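Side-chain contact in alkylhydroperoxidase AhpD core (Rhodospirillum rubrum, PDB 2OUW), which probably acts as a peroxidase-type oxidoreductase, reducing alkyl hydroperoxides through a redox-active cysteine pair: residues Arg71-Leu76 with Ala106-Ile111. Residues are numbered along the deposited sequence; the frame is centred on the assembly and turned at random.
Sequences REMIYL and AEVLAI
Val108 projects from helix 102-125 toward Met73 and Leu76, two residues one helical turn apart on helix 68-81, in the all-helical AhpD-like fold of the carboxymuconolactone decarboxylase family. The junction is a small, buried apolar one: 131 Å² is buried in total, and no hydrogen bond crosses it. The backbones stay well separated, with Met73 CA and Val108 CA 7.1 Å apart, and the gap is bridged by side chains.

The closer touch belongs to Met73, which is present as selenomethionine. Its SE lies 3.8 Å from Val108 CG2, and its CG is 4.1 Å from the same methyl. The chain runs extended through chi2 (-176°), carrying the selenium out to the valine, then bends sharply at chi3 (-27°). A looser contact is made by Leu76, which meets the other methyl of the valine.

The polar side chains of 71-76 are engaged elsewhere. Glu72, which makes no contact with 106-111, is held by a salt bridge to Lys98 and a hydrogen bond to His91, whose ring also stacks with Tyr75. Glu72, the disulfide-linked Cys84 and Cys87, and His91 match the spacing of the AhpD catalytic motif, consistent with a redox site between helices 68-81 and 85-97. A second subunit packs its Thr70 on Met73, placing the contact close to an interface of the hexamer.

Val108 thus splits its two branches between its neighbours: CG2 serves Met73, while CG1, anti to the backbone N (chi1 173°), lies 4.4 Å from Leu76 CD2.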
loop_
_atom_site.group_PDB
_atom_site.type_symbol
_atom_site.label_atom_id
_atom_site.label_comp_id
_atom_site.label_asym_id
_atom_site.label_seq_id
_atom_site.Cartn_x
_atom_site.Cartn_y
_atom_site.Cartn_z
ATOM N N ARG B 71 -15.023 16.212 -5.710
ATOM C CA ARG B 71 -15.182 14.757 -5.513
ATOM C C ARG B 71 -14.299 13.927 -6.406
ATOM O O ARG B 71 -13.729 12.942 -5.964
ATOM C CB ARG B 71 -16.615 14.329 -5.757
ATOM C CG ARG B 71 -17.623 15.005 -4.860
ATOM C CD ARG B 71 -19.016 14.628 -5.310
ATOM N NE ARG B 71 -20.001 15.426 -4.602
ATOM C CZ ARG B 71 -21.302 15.380 -4.857
ATOM N NH1 ARG B 71 -21.763 14.572 -5.794
ATOM N NH2 ARG B 71 -22.139 16.125 -4.161
ATOM N N GLU B 72 -14.186 14.314 -7.679
ATOM C CA GLU B 72 -13.310 13.592 -8.599
ATOM C C GLU B 72 -11.833 13.769 -8.257
ATOM O O GLU B 72 -11.035 12.856 -8.455
ATOM C CB GLU B 72 -13.522 14.017 -10.053
ATOM C CG GLU B 72 -14.612 13.279 -10.792
ATOM C CD GLU B 72 -14.489 11.756 -10.785
ATOM O OE1 GLU B 72 -13.369 11.197 -10.720
ATOM O OE2 GLU B 72 -15.551 11.117 -10.861
HETATM N N MSE B 73 -11.452 14.933 -7.742
HETATM C CA MSE B 73 -10.032 15.152 -7.426
HETATM C C MSE B 73 -9.649 14.310 -6.215
HETATM O O MSE B 73 -8.577 13.729 -6.168
HETATM C CB MSE B 73 -9.766 16.632 -7.191
HETATM C CG MSE B 73 -10.007 17.457 -8.442
HETATM SE SE MSE B 73 -9.577 19.340 -8.258
HETATM C CE MSE B 73 -9.815 19.622 -6.346
ATOM N N ILE B 74 -10.549 14.216 -5.246
ATOM C CA ILE B 74 -10.307 13.348 -4.122
ATOM C C ILE B 74 -10.198 11.894 -4.615
ATOM O O ILE B 74 -9.255 11.175 -4.247
ATOM C CB ILE B 74 -11.403 13.459 -3.079
ATOM C CG1 ILE B 74 -11.341 14.812 -2.370
ATOM C CG2 ILE B 74 -11.254 12.369 -2.042
ATOM C CD1 ILE B 74 -12.616 15.155 -1.594
ATOM N N TYR B 75 -11.129 11.476 -5.470
ATOM C CA TYR B 75 -11.121 10.107 -6.037
ATOM C C TYR B 75 -9.825 9.806 -6.766
ATOM O O TYR B 75 -9.279 8.697 -6.687
ATOM C CB TYR B 75 -12.300 9.918 -6.985
ATOM C CG TYR B 75 -12.986 8.554 -6.971
ATOM C CD1 TYR B 75 -12.346 7.417 -7.439
ATOM C CD2 TYR B 75 -14.295 8.421 -6.535
ATOM C CE1 TYR B 75 -13.004 6.179 -7.469
ATOM C CE2 TYR B 75 -14.948 7.196 -6.558
ATOM C CZ TYR B 75 -14.299 6.082 -7.029
ATOM O OH TYR B 75 -14.944 4.855 -7.060
ATOM N N LEU B 76 -9.328 10.803 -7.482
ATOM C CA LEU B 76 -8.087 10.665 -8.207
ATOM C C LEU B 76 -6.903 10.532 -7.282
ATOM O O LEU B 76 -6.023 9.699 -7.505
ATOM C CB LEU B 76 -7.910 11.832 -9.176
ATOM C CG LEU B 76 -6.547 12.009 -9.841
ATOM C CD1 LEU B 76 -6.188 10.786 -10.678
ATOM C CD2 LEU B 76 -6.563 13.260 -10.671
ATOM N N ALA B 106 -2.139 20.384 -11.800
ATOM C CA ALA B 106 -0.767 20.489 -11.343
ATOM C C ALA B 106 -0.742 20.555 -9.819
ATOM O O ALA B 106 0.086 19.910 -9.165
ATOM C CB ALA B 106 -0.118 21.690 -11.942
ATOM N N GLU B 107 -1.678 21.313 -9.252
ATOM C CA GLU B 107 -1.805 21.430 -7.798
ATOM C C GLU B 107 -2.230 20.107 -7.150
ATOM O O GLU B 107 -1.677 19.721 -6.129
ATOM C CB GLU B 107 -2.757 22.592 -7.440
ATOM C CG GLU B 107 -3.099 22.738 -5.959
ATOM C CD GLU B 107 -1.939 23.211 -5.096
ATOM O OE1 GLU B 107 -0.870 23.576 -5.632
ATOM O OE2 GLU B 107 -2.092 23.213 -3.853
ATOM N N VAL B 108 -3.171 19.390 -7.760
ATOM C CA VAL B 108 -3.580 18.063 -7.251
ATOM C C VAL B 108 -2.368 17.136 -7.187
ATOM O O VAL B 108 -2.121 16.480 -6.176
ATOM C CB VAL B 108 -4.692 17.410 -8.120
ATOM C CG1 VAL B 108 -4.952 15.983 -7.668
ATOM C CG2 VAL B 108 -5.972 18.210 -8.061
ATOM N N LEU B 109 -1.589 17.128 -8.260
ATOM C CA LEU B 109 -0.362 16.329 -8.303
ATOM C C LEU B 109 0.608 16.715 -7.222
ATOM O O LEU B 109 1.150 15.849 -6.500
ATOM C CB LEU B 109 0.320 16.461 -9.669
ATOM C CG LEU B 109 -0.367 15.739 -10.834
ATOM C CD1 LEU B 109 0.366 15.988 -12.136
ATOM C CD2 LEU B 109 -0.428 14.300 -10.639
ATOM N N ALA B 110 0.819 18.015 -7.102
ATOM C CA ALA B 110 1.699 18.546 -6.070
ATOM C C ALA B 110 1.313 18.085 -4.661
ATOM O O ALA B 110 2.182 17.733 -3.848
ATOM C CB ALA B 110 1.746 20.101 -6.150
ATOM N N ILE B 111 0.019 18.096 -4.372
ATOM C CA ILE B 111 -0.470 17.664 -3.072
ATOM C C ILE B 111 -0.259 16.164 -2.897
ATOM O O ILE B 111 0.143 15.718 -1.834
ATOM C CB ILE B 111 -1.949 17.995 -2.907
ATOM C CG1 ILE B 111 -2.145 19.514 -2.894
ATOM C CG2 ILE B 111 -2.505 17.373 -1.621
ATOM C CD1 ILE B 111 -3.572 19.926 -3.040
#